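Local coordinates for succinate-semialdehyde dehydrogenase (Streptococcus pyogenes MGAS1882, PDB 4OHT), which probably catalyses the NADP-dependent oxidation of succinate semialdehyde to succinate, at residues 34-39 / 149-154; 74-79 / 131-136; 113-118 / 449-454. All coordinates share one frame; numbering follows the deposited sequence.

Interactions 1 and 2 are buried in the body of the subunit, whereas interaction 3 lies about 35 Å (centre to centre) from the middle of the chain, on an arm that meets the second subunit. The first joins helix 22-41, and the second the turn between helices 63-74 and 78-103, to chain bordering helix 136-148: residues 149-154 leave its C-terminal end, residues 131-136 lead into its N-terminal end. Their chemistry differs all the same. Interaction 1 is apolar, helped by one water; interaction 2 sets a thioether and a lysine against backbone carbonyls near the coenzyme; interaction 3 is a ladder of backbone hydrogen bonds.

Interaction 1. Residues 34-39 / 149-154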
loop_
_atom_site.group_PDB
_atom_site.type_symbol
_atom_site.label_atom_id
_atom_site.label_comp_id
_atom_site.label_asym_id
_atom_site.label_seq_id
_atom_site.Cartn_x
_atom_site.Cartn_y
_atom_site.Cartn_z
ATOM N N LEU A 34 0.404 23.292 -7.027
ATOM C CA LEU A 34 1.298 24.034 -7.902
ATOM C C LEU A 34 2.746 23.807 -7.479
ATOM O O LEU A 34 3.656 23.788 -8.317
ATOM C CB LEU A 34 0.965 25.534 -7.861
ATOM C CG LEU A 34 -0.387 25.949 -8.464
ATOM C CD1 LEU A 34 -0.617 27.441 -8.264
ATOM C CD2 LEU A 34 -0.415 25.599 -9.953
ATOM N N LEU A 35 2.957 23.637 -6.179
ATOM C CA LEU A 35 4.298 23.401 -5.669
ATOM C C LEU A 35 4.754 22.013 -6.107
ATOM O O LEU A 35 5.931 21.805 -6.414
ATOM C CB LEU A 35 4.324 23.511 -4.144
ATOM C CG LEU A 35 5.700 23.327 -3.495
ATOM C CD1 LEU A 35 6.742 24.267 -4.132
ATOM C CD2 LEU A 35 5.564 23.593 -2.003
ATOM N N TYR A 36 3.819 21.066 -6.136
ATOM C CA TYR A 36 4.133 19.711 -6.572
ATOM C C TYR A 36 4.583 19.734 -8.032
ATOM O O TYR A 36 5.573 19.105 -8.394
ATOM C CB TYR A 36 2.906 18.795 -6.452
ATOM C CG TYR A 36 2.982 17.594 -7.368
ATOM C CD1 TYR A 36 3.829 16.523 -7.082
ATOM C CD2 TYR A 36 2.278 17.573 -8.571
ATOM C CE1 TYR A 36 3.978 15.465 -7.979
ATOM C CE2 TYR A 36 2.421 16.525 -9.472
ATOM C CZ TYR A 36 3.275 15.478 -9.170
ATOM O OH TYR A 36 3.442 14.460 -10.080
ATOM N N LYS A 37 3.842 20.451 -8.871
ATOM C CA LYS A 37 4.187 20.526 -10.285
ATOM C C LYS A 37 5.529 21.208 -10.506
ATOM O O LYS A 37 6.264 20.859 -11.428
ATOM C CB LYS A 37 3.102 21.255 -11.075
ATOM C CG LYS A 37 1.788 20.502 -11.116
ATOM C CD LYS A 37 1.056 20.711 -12.431
ATOM C CE LYS A 37 0.688 22.169 -12.651
ATOM N NZ LYS A 37 -0.030 22.359 -13.949
ATOM N N LYS A 38 5.846 22.178 -9.658
ATOM C CA LYS A 38 7.112 22.882 -9.776
ATOM C C LYS A 38 8.264 21.913 -9.521
ATOM O O LYS A 38 9.218 21.864 -10.297
ATOM C CB LYS A 38 7.164 24.040 -8.779
ATOM C CG LYS A 38 8.460 24.833 -8.808
ATOM C CD LYS A 38 8.358 26.042 -7.887
ATOM C CE LYS A 38 9.695 26.755 -7.740
ATOM N NZ LYS A 38 9.609 27.887 -6.766
ATOM N N TRP A 39 8.163 21.132 -8.447
ATOM C CA TRP A 39 9.204 20.167 -8.104
ATOM C C TRP A 39 9.245 18.978 -9.055
ATOM O O TRP A 39 10.266 18.306 -9.162
ATOM C CB TRP A 39 9.019 19.639 -6.680
ATOM C CG TRP A 39 9.223 20.649 -5.590
ATOM C CD1 TRP A 39 9.927 21.825 -5.663
ATOM C CD2 TRP A 39 8.757 20.543 -4.242
ATOM N NE1 TRP A 39 9.928 22.452 -4.437
ATOM C CE2 TRP A 39 9.217 21.687 -3.547
ATOM C CE3 TRP A 39 7.996 19.588 -3.550
ATOM C CZ2 TRP A 39 8.940 21.902 -2.192
ATOM C CZ3 TRP A 39 7.722 19.800 -2.198
ATOM C CH2 TRP A 39 8.195 20.952 -1.535
ATOM N N GLY A 149 9.541 14.983 -2.755
ATOM C CA GLY A 149 8.903 16.052 -3.504
ATOM C C GLY A 149 7.381 16.081 -3.415
ATOM O O GLY A 149 6.727 16.687 -4.260
ATOM N N ASN A 150 6.811 15.418 -2.412
ATOM C CA ASN A 150 5.358 15.416 -2.235
ATOM C C ASN A 150 4.951 16.498 -1.225
ATOM O O ASN A 150 5.249 16.379 -0.039
ATOM C CB ASN A 150 4.859 14.065 -1.696
ATOM C CG ASN A 150 5.057 12.914 -2.673
ATOM O OD1 ASN A 150 4.955 13.083 -3.887
ATOM N ND2 ASN A 150 5.316 11.725 -2.135
ATOM N N PRO A 151 4.281 17.573 -1.678
ATOM C CA PRO A 151 3.890 18.589 -0.697
ATOM C C PRO A 151 2.948 17.920 0.314
ATOM O O PRO A 151 2.262 16.943 -0.016
ATOM C CB PRO A 151 3.179 19.635 -1.551
ATOM C CG PRO A 151 3.894 19.521 -2.876
ATOM C CD PRO A 151 4.002 18.025 -3.051
ATOM N N MET A 152 2.898 18.446 1.532
ATOM C CA MET A 152 2.056 17.843 2.554
ATOM C C MET A 152 1.056 18.759 3.273
ATOM O O MET A 152 1.329 19.938 3.506
ATOM C CB MET A 152 2.963 17.176 3.592
ATOM C CG MET A 152 2.237 16.593 4.785
ATOM S SD MET A 152 3.345 15.660 5.861
ATOM C CE MET A 152 3.692 14.242 4.791
ATOM N N VAL A 153 -0.113 18.206 3.602
ATOM C CA VAL A 153 -1.122 18.940 4.364
ATOM C C VAL A 153 -1.360 18.095 5.605
ATOM O O VAL A 153 -1.483 16.864 5.529
ATOM C CB VAL A 153 -2.454 19.182 3.587
ATOM C CG1 VAL A 153 -2.205 20.193 2.476
ATOM C CG2 VAL A 153 -3.026 17.876 3.036
ATOM N N LEU A 154 -1.400 18.762 6.751
ATOM C CA LEU A 154 -1.533 18.086 8.023
ATOM C C LEU A 154 -2.783 18.382 8.830
ATOM O O LEU A 154 -3.183 19.536 8.985
ATOM C CB LEU A 154 -0.308 18.420 8.879
ATOM C CG LEU A 154 -0.327 18.076 10.370
ATOM C CD1 LEU A 154 -0.202 16.578 10.551
ATOM C CD2 LEU A 154 0.835 18.778 11.067
HETATM O O HOH W 1 7.097 16.969 -7.110
#
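Tyr36 and Trp39, one helical turn apart on helix 22-41, lie over the turn that enters strand 152-155, their CA atoms 6.0 Å from Pro151 CA and 6.2 Å from Gly149 CA respectively. Pro151 pushes its ring against the helix: CG lies 3.6 Å from Tyr36 N, and CD meets Tyr36 CB at 3.7 Å. With CG anti to the backbone N (chi1 157°), Tyr36 turns its ring past the proline, with Pro151 CD near the plane at the ring's edge. The indole of Trp39 slides past Pro151 in the opposite direction and brings CZ3 to 3.9 Å from Pro151 CG. Gly149 closes helix 136-148 as the C-prime residue of a Schellman motif, its positive phi turning the chain toward the mainly parallel sheet of the Rossmann-like coenzyme-binding domain; the signature bond runs from Asn150 N to Asn145 O. The turn directs Gly149 O into the plane of the indole at its edge, 3.2 Å from Trp39 CE3. Leu35 CD1 covers one face of that indole near its rim, and Arg48 makes a cation-pi contact with it. A single water, 2.9 Å from both Tyr36 O and Gly149 O, links the two backbones. The Asn150 amide finds its partners outside the contact: OD1 accepts from the backbone of Thr122 and Gly123, and ND2 donates to Asn145 OD1 and Phe446 O.

Interaction 2. Residues 74-79 / 131-136. With NAP (NADP nicotinamide-adenine-dinucleotide phosphate), chain C.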
loop_
_atom_site.group_PDB
_atom_site.type_symbol
_atom_site.label_atom_id
_atom_site.label_comp_id
_atom_site.label_asym_id
_atom_site.label_seq_id
_atom_site.Cartn_x
_atom_site.Cartn_y
_atom_site.Cartn_z
ATOM N N MET A 74 -0.026 18.545 25.476
ATOM C CA MET A 74 -0.534 17.255 25.940
ATOM C C MET A 74 0.020 16.692 27.252
ATOM O O MET A 74 -0.208 15.525 27.582
ATOM C CB MET A 74 -0.420 16.223 24.804
ATOM C CG MET A 74 0.914 16.210 24.054
ATOM S SD MET A 74 2.268 15.478 24.995
ATOM C CE MET A 74 1.686 13.782 25.183
ATOM N N GLY A 75 0.743 17.533 27.989
ATOM C CA GLY A 75 1.261 17.159 29.295
ATOM C C GLY A 75 2.465 16.266 29.523
ATOM O O GLY A 75 2.773 15.978 30.681
ATOM N N LYS A 76 3.162 15.829 28.480
ATOM C CA LYS A 76 4.306 14.952 28.707
ATOM C C LYS A 76 5.456 15.656 29.415
ATOM O O LYS A 76 5.600 16.874 29.331
ATOM C CB LYS A 76 4.811 14.339 27.394
ATOM C CG LYS A 76 5.649 15.246 26.505
ATOM C CD LYS A 76 6.327 14.422 25.406
ATOM C CE LYS A 76 5.293 13.579 24.624
ATOM N NZ LYS A 76 5.905 12.618 23.653
ATOM N N LEU A 77 6.267 14.876 30.122
ATOM C CA LEU A 77 7.416 15.415 30.841
ATOM C C LEU A 77 8.305 16.213 29.895
ATOM O O LEU A 77 8.620 15.761 28.786
ATOM C CB LEU A 77 8.242 14.279 31.457
ATOM C CG LEU A 77 7.561 13.316 32.434
ATOM C CD1 LEU A 77 8.564 12.254 32.865
ATOM C CD2 LEU A 77 7.032 14.075 33.647
ATOM N N PHE A 78 8.701 17.398 30.342
ATOM C CA PHE A 78 9.564 18.282 29.568
ATOM C C PHE A 78 10.829 17.549 29.109
ATOM O O PHE A 78 11.301 17.758 27.990
ATOM C CB PHE A 78 9.941 19.493 30.423
ATOM C CG PHE A 78 10.903 20.432 29.760
ATOM C CD1 PHE A 78 10.459 21.366 28.831
ATOM C CD2 PHE A 78 12.259 20.394 30.084
ATOM C CE1 PHE A 78 11.348 22.261 28.231
ATOM C CE2 PHE A 78 13.165 21.286 29.487
ATOM C CZ PHE A 78 12.703 22.222 28.560
ATOM N N THR A 79 11.376 16.694 29.968
ATOM C CA THR A 79 12.576 15.942 29.612
ATOM C C THR A 79 12.278 14.962 28.481
ATOM O O THR A 79 13.104 14.762 27.588
ATOM C CB THR A 79 13.155 15.166 30.821
ATOM O OG1 THR A 79 12.109 14.432 31.474
ATOM C CG2 THR A 79 13.802 16.136 31.817
ATOM N N TRP A 131 -1.861 12.894 19.134
ATOM C CA TRP A 131 -1.202 13.746 20.128
ATOM C C TRP A 131 -0.068 13.154 20.964
ATOM O O TRP A 131 0.681 13.913 21.583
ATOM C CB TRP A 131 -2.243 14.287 21.109
ATOM C CG TRP A 131 -3.134 13.207 21.662
ATOM C CD1 TRP A 131 -4.386 12.879 21.229
ATOM C CD2 TRP A 131 -2.815 12.274 22.705
ATOM N NE1 TRP A 131 -4.866 11.800 21.932
ATOM C CE2 TRP A 131 -3.924 11.407 22.843
ATOM C CE3 TRP A 131 -1.700 12.084 23.535
ATOM C CZ2 TRP A 131 -3.953 10.363 23.781
ATOM C CZ3 TRP A 131 -1.727 11.043 24.468
ATOM C CH2 TRP A 131 -2.848 10.198 24.581
ATOM N N ASN A 132 0.076 11.829 20.996
ATOM C CA ASN A 132 1.096 11.237 21.858
ATOM C C ASN A 132 2.556 11.637 21.612
ATOM O O ASN A 132 3.360 11.610 22.542
ATOM C CB ASN A 132 0.919 9.710 21.911
ATOM C CG ASN A 132 1.398 9.000 20.660
ATOM O OD1 ASN A 132 1.383 9.546 19.555
ATOM N ND2 ASN A 132 1.811 7.757 20.833
ATOM N N PHE A 133 2.891 12.023 20.384
ATOM C CA PHE A 133 4.243 12.478 20.025
ATOM C C PHE A 133 4.000 13.535 18.948
ATOM O O PHE A 133 4.226 13.298 17.757
ATOM C CB PHE A 133 5.086 11.329 19.456
ATOM C CG PHE A 133 5.530 10.317 20.488
ATOM C CD1 PHE A 133 6.607 10.586 21.336
ATOM C CD2 PHE A 133 4.870 9.092 20.606
ATOM C CE1 PHE A 133 7.023 9.645 22.291
ATOM C CE2 PHE A 133 5.272 8.145 21.553
ATOM C CZ PHE A 133 6.351 8.420 22.399
ATOM N N PRO A 134 3.537 14.725 19.364
ATOM C CA PRO A 134 3.224 15.862 18.488
ATOM C C PRO A 134 4.204 16.165 17.352
ATOM O O PRO A 134 3.788 16.401 16.223
ATOM C CB PRO A 134 3.098 17.031 19.467
ATOM C CG PRO A 134 2.623 16.379 20.714
ATOM C CD PRO A 134 3.489 15.139 20.780
ATOM N N TYR A 135 5.500 16.161 17.646
ATOM C CA TYR A 135 6.500 16.464 16.626
ATOM C C TYR A 135 7.026 15.244 15.890
ATOM O O TYR A 135 7.177 15.265 14.673
ATOM C CB TYR A 135 7.658 17.250 17.249
ATOM C CG TYR A 135 7.487 18.740 17.093
ATOM C CD1 TYR A 135 6.272 19.353 17.386
ATOM C CD2 TYR A 135 8.516 19.532 16.586
ATOM C CE1 TYR A 135 6.077 20.706 17.172
ATOM C CE2 TYR A 135 8.334 20.892 16.366
ATOM C CZ TYR A 135 7.108 21.471 16.659
ATOM O OH TYR A 135 6.913 22.810 16.417
ATOM N N TYR A 136 7.303 14.181 16.632
ATOM C CA TYR A 136 7.807 12.951 16.042
ATOM C C TYR A 136 6.825 12.372 15.006
ATOM O O TYR A 136 7.241 11.942 13.930
ATOM C CB TYR A 136 8.078 11.935 17.155
ATOM C CG TYR A 136 8.219 10.510 16.676
ATOM C CD1 TYR A 136 9.387 10.071 16.051
ATOM C CD2 TYR A 136 7.172 9.603 16.830
ATOM C CE1 TYR A 136 9.508 8.761 15.591
ATOM C CE2 TYR A 136 7.279 8.291 16.373
ATOM C CZ TYR A 136 8.446 7.878 15.753
ATOM O OH TYR A 136 8.531 6.592 15.275
HETATM P PA NAP C . -7.378 9.185 17.115
HETATM O O1A NAP C . -7.739 8.259 15.990
HETATM O O2A NAP C . -8.553 9.419 17.982
HETATM O O5B NAP C . -6.857 10.553 16.474
HETATM C C5B NAP C . -5.717 10.520 15.617
HETATM C C4B NAP C . -5.945 11.564 14.555
HETATM O O4B NAP C . -7.035 11.153 13.696
HETATM C C3B NAP C . -6.396 12.838 15.211
HETATM O O3B NAP C . -5.866 13.927 14.465
HETATM C C2B NAP C . -7.875 12.782 15.099
HETATM O O2B NAP C . -8.454 14.087 15.121
HETATM C C1B NAP C . -8.049 12.179 13.751
HETATM N N9A NAP C . -9.321 11.611 13.545
HETATM C C8A NAP C . -9.910 10.659 14.301
HETATM N N7A NAP C . -11.101 10.310 13.744
HETATM C C5A NAP C . -11.297 11.051 12.591
HETATM C C6A NAP C . -12.257 11.078 11.524
HETATM N N6A NAP C . -13.410 10.325 11.559
HETATM N N1A NAP C . -12.033 11.882 10.462
HETATM C C2A NAP C . -10.956 12.637 10.398
HETATM N N3A NAP C . -10.024 12.654 11.373
HETATM C C4A NAP C . -10.155 11.892 12.466
HETATM O O3 NAP C . -6.205 8.596 18.002
HETATM P PN NAP C . -5.565 9.434 19.222
HETATM O O1N NAP C . -6.544 9.435 20.356
HETATM O O2N NAP C . -5.295 10.852 18.769
HETATM O O5D NAP C . -4.283 8.761 19.664
HETATM P P2B NAP C . -9.098 14.718 16.462
HETATM O O1X NAP C . -9.657 16.071 16.092
HETATM O O2X NAP C . -10.203 13.864 16.941
HETATM O O3X NAP C . -8.067 14.861 17.535
#
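Met74 and Lys76 both hold CG between the backbone N and the carbonyl carbon (chi1 46° and 78°), a crowded position that sends the two side chains against residues 131-134. Further bends curl the Met74 chain round the carbonyl of Trp131, with CG 3.4 Å and CE 3.7 Å from Trp131 O. The same CG rests on Pro134 CG at 3.8 Å, while the methyl CE comes in near the plane of the indole at its edge, 4.1 Å from Trp131 CE3. A weak bond from Lys76 N to Met74 SD probably helps to keep the thioether folded back over the turn at Gly75. Lys76, bent once near its end, delivers NZ to Asn132 O at 3.0 Å, in the carbonyl plane and with a C=O...N angle of 147°. The ammonium also lies 3.2 Å from Phe133 CD1, the lysine and phenylalanine side chains crossing at about a right angle. Its strongest polar partner is Glu84, which forms a salt bridge through OE1 and takes the backbone N-H groups of Tyr135 and Tyr136 on OE2. Lysine and glutamate together therefore pin the loop at both Asn132 and the start of helix 136-148, and the buried positive charge is probably well compensated. On its pyrrole side, Trp131 NE1 makes a weak hydrogen bond of 3.3 Å to O1N, on the nicotinamide-side phosphate of NADP. Residues 131-134 spell Trp-Asn-Phe-Pro, a conserved sequence motif of aldehyde dehydrogenases, and its tryptophan borders the coenzyme pocket here.

Interaction 3. Residues 113-118 / 449-454; sequences GQAYYL and EHLIYI
Ile452, Ile454 and Gln114 lose much surface where strands 113-120 and 448-455 run antiparallel, the short segments at 152° to one another. Ile452 lies alongside Tyr116 in a hydrogen-bonded pair, and its CB sits over one face of the phenol in a CH-pi contact, 3.8 Å from the ring centroid. Tyr116 can fold over its neighbour because CG stands between the backbone N and the carbonyl carbon (chi1 65°). Ile452 CG2 reaches 3.5 Å from Tyr116 OH, while Leu118 CD2 meets the ring's edge in plane. Ile454 and Gln114 lie side by side, Ile454 CD1 being 3.8 Å from Gln114 NE2, and the OE1 of the extended glutamine accepts a bond from Lys401 NZ of the second subunit. Beneath these pairs the backbones exchange six bonds, among them Ile454 N to Gln114 O at 2.8 Å and Ile452 N to Tyr116 O at 2.8 Å. On the other face, Ala115 CB touches the edge of the Tyr453 ring, 3.8 Å from its CD1. Residues 451-453 also pair in parallel with a strand of the second subunit, consistent with the oligomerisation arm of aldehyde dehydrogenases. Strand pairing here thus rests mainly on main-chain bonds, with largely apolar side-chain contacts beside them; main-chain pairing also carries the sheet into the second subunit, where side-chain hydrogen bonds add to it.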
loop_
_atom_site.group_PDB
_atom_site.type_symbol
_atom_site.label_atom_id
_atom_site.label_comp_id
_atom_site.label_asym_id
_atom_site.label_seq_id
_atom_site.Cartn_x
_atom_site.Cartn_y
_atom_site.Cartn_z
ATOM N N GLY A 113 16.289 -6.864 -22.712
ATOM C CA GLY A 113 16.545 -5.475 -23.057
ATOM C C GLY A 113 17.084 -4.655 -21.896
ATOM O O GLY A 113 17.598 -5.207 -20.920
ATOM N N GLN A 114 16.977 -3.331 -22.006
ATOM C CA GLN A 114 17.441 -2.429 -20.957
ATOM C C GLN A 114 16.243 -2.006 -20.108
ATOM O O GLN A 114 15.234 -1.537 -20.642
ATOM C CB GLN A 114 18.100 -1.191 -21.572
ATOM C CG GLN A 114 18.243 -0.012 -20.597
ATOM C CD GLN A 114 18.915 1.208 -21.217
ATOM O OE1 GLN A 114 18.878 2.309 -20.656
ATOM N NE2 GLN A 114 19.541 1.016 -22.376
ATOM N N ALA A 115 16.350 -2.167 -18.793
ATOM C CA ALA A 115 15.248 -1.802 -17.913
ATOM C C ALA A 115 15.669 -1.251 -16.557
ATOM O O ALA A 115 16.635 -1.711 -15.944
ATOM C CB ALA A 115 14.338 -3.000 -17.711
ATOM N N TYR A 116 14.922 -0.256 -16.095
ATOM C CA TYR A 116 15.167 0.359 -14.801
ATOM C C TYR A 116 13.935 1.175 -14.440
ATOM O O TYR A 116 13.051 1.359 -15.272
ATOM C CB TYR A 116 16.399 1.270 -14.861
ATOM C CG TYR A 116 16.233 2.471 -15.761
ATOM C CD1 TYR A 116 15.705 3.671 -15.273
ATOM C CD2 TYR A 116 16.581 2.400 -17.109
ATOM C CE1 TYR A 116 15.532 4.775 -16.112
ATOM C CE2 TYR A 116 16.412 3.487 -17.953
ATOM C CZ TYR A 116 15.889 4.671 -17.452
ATOM O OH TYR A 116 15.723 5.737 -18.301
ATOM N N TYR A 117 13.851 1.631 -13.196
ATOM C CA TYR A 117 12.721 2.470 -12.826
ATOM C C TYR A 117 13.167 3.681 -12.033
ATOM O O TYR A 117 14.098 3.620 -11.222
ATOM C CB TYR A 117 11.639 1.680 -12.068
ATOM C CG TYR A 117 11.998 1.157 -10.696
ATOM C CD1 TYR A 117 11.953 1.988 -9.573
ATOM C CD2 TYR A 117 12.320 -0.190 -10.505
ATOM C CE1 TYR A 117 12.210 1.492 -8.299
ATOM C CE2 TYR A 117 12.579 -0.697 -9.237
ATOM C CZ TYR A 117 12.518 0.151 -8.139
ATOM O OH TYR A 117 12.745 -0.350 -6.881
ATOM N N LEU A 118 12.508 4.797 -12.316
ATOM C CA LEU A 118 12.783 6.054 -11.647
ATOM C C LEU A 118 11.884 6.115 -10.430
ATOM O O LEU A 118 10.828 5.481 -10.399
ATOM C CB LEU A 118 12.443 7.220 -12.574
ATOM C CG LEU A 118 13.169 7.243 -13.919
ATOM C CD1 LEU A 118 12.526 8.277 -14.829
ATOM C CD2 LEU A 118 14.646 7.560 -13.697
ATOM N N GLU A 449 7.083 4.354 -8.869
ATOM C CA GLU A 449 8.188 3.612 -9.479
ATOM C C GLU A 449 7.857 3.573 -10.962
ATOM O O GLU A 449 7.023 2.780 -11.413
ATOM C CB GLU A 449 8.290 2.191 -8.919
ATOM C CG GLU A 449 8.658 2.142 -7.451
ATOM C CD GLU A 449 7.451 1.962 -6.554
ATOM O OE1 GLU A 449 6.303 2.170 -7.026
ATOM O OE2 GLU A 449 7.658 1.618 -5.369
ATOM N N HIS A 450 8.506 4.461 -11.705
ATOM C CA HIS A 450 8.288 4.621 -13.134
ATOM C C HIS A 450 9.239 3.758 -13.954
ATOM O O HIS A 450 10.418 4.082 -14.094
ATOM C CB HIS A 450 8.470 6.108 -13.479
ATOM C CG HIS A 450 8.121 6.462 -14.888
ATOM N ND1 HIS A 450 7.928 7.764 -15.295
ATOM C CD2 HIS A 450 7.934 5.691 -15.988
ATOM C CE1 HIS A 450 7.635 7.782 -16.585
ATOM N NE2 HIS A 450 7.633 6.536 -17.029
ATOM N N LEU A 451 8.711 2.660 -14.491
ATOM C CA LEU A 451 9.495 1.732 -15.301
ATOM C C LEU A 451 9.819 2.300 -16.676
ATOM O O LEU A 451 8.965 2.900 -17.333
ATOM C CB LEU A 451 8.744 0.405 -15.485
ATOM C CG LEU A 451 9.292 -0.562 -16.555
ATOM C CD1 LEU A 451 10.583 -1.204 -16.064
ATOM C CD2 LEU A 451 8.255 -1.645 -16.876
ATOM N N ILE A 452 11.065 2.118 -17.095
ATOM C CA ILE A 452 11.505 2.544 -18.414
ATOM C C ILE A 452 12.037 1.254 -19.043
ATOM O O ILE A 452 12.969 0.649 -18.518
ATOM C CB ILE A 452 12.659 3.571 -18.349
ATOM C CG1 ILE A 452 12.232 4.812 -17.553
ATOM C CG2 ILE A 452 13.080 3.959 -19.765
ATOM C CD1 ILE A 452 11.074 5.574 -18.151
ATOM N N TYR A 453 11.446 0.828 -20.156
ATOM C CA TYR A 453 11.878 -0.406 -20.800
ATOM C C TYR A 453 12.212 -0.256 -22.279
ATOM O O TYR A 453 11.426 0.294 -23.053
ATOM C CB TYR A 453 10.799 -1.479 -20.634
ATOM C CG TYR A 453 11.155 -2.812 -21.255
ATOM C CD1 TYR A 453 12.252 -3.544 -20.798
ATOM C CD2 TYR A 453 10.395 -3.341 -22.297
ATOM C CE1 TYR A 453 12.584 -4.771 -21.365
ATOM C CE2 TYR A 453 10.719 -4.567 -22.873
ATOM C CZ TYR A 453 11.816 -5.277 -22.402
ATOM O OH TYR A 453 12.151 -6.485 -22.969
ATOM N N ILE A 454 13.392 -0.743 -22.659
ATOM C CA ILE A 454 13.843 -0.705 -24.048
ATOM C C ILE A 454 14.186 -2.134 -24.472
ATOM O O ILE A 454 15.222 -2.670 -24.079
ATOM C CB ILE A 454 15.123 0.131 -24.226
ATOM C CG1 ILE A 454 14.929 1.538 -23.654
ATOM C CG2 ILE A 454 15.483 0.197 -25.709
ATOM C CD1 ILE A 454 16.195 2.388 -23.672
#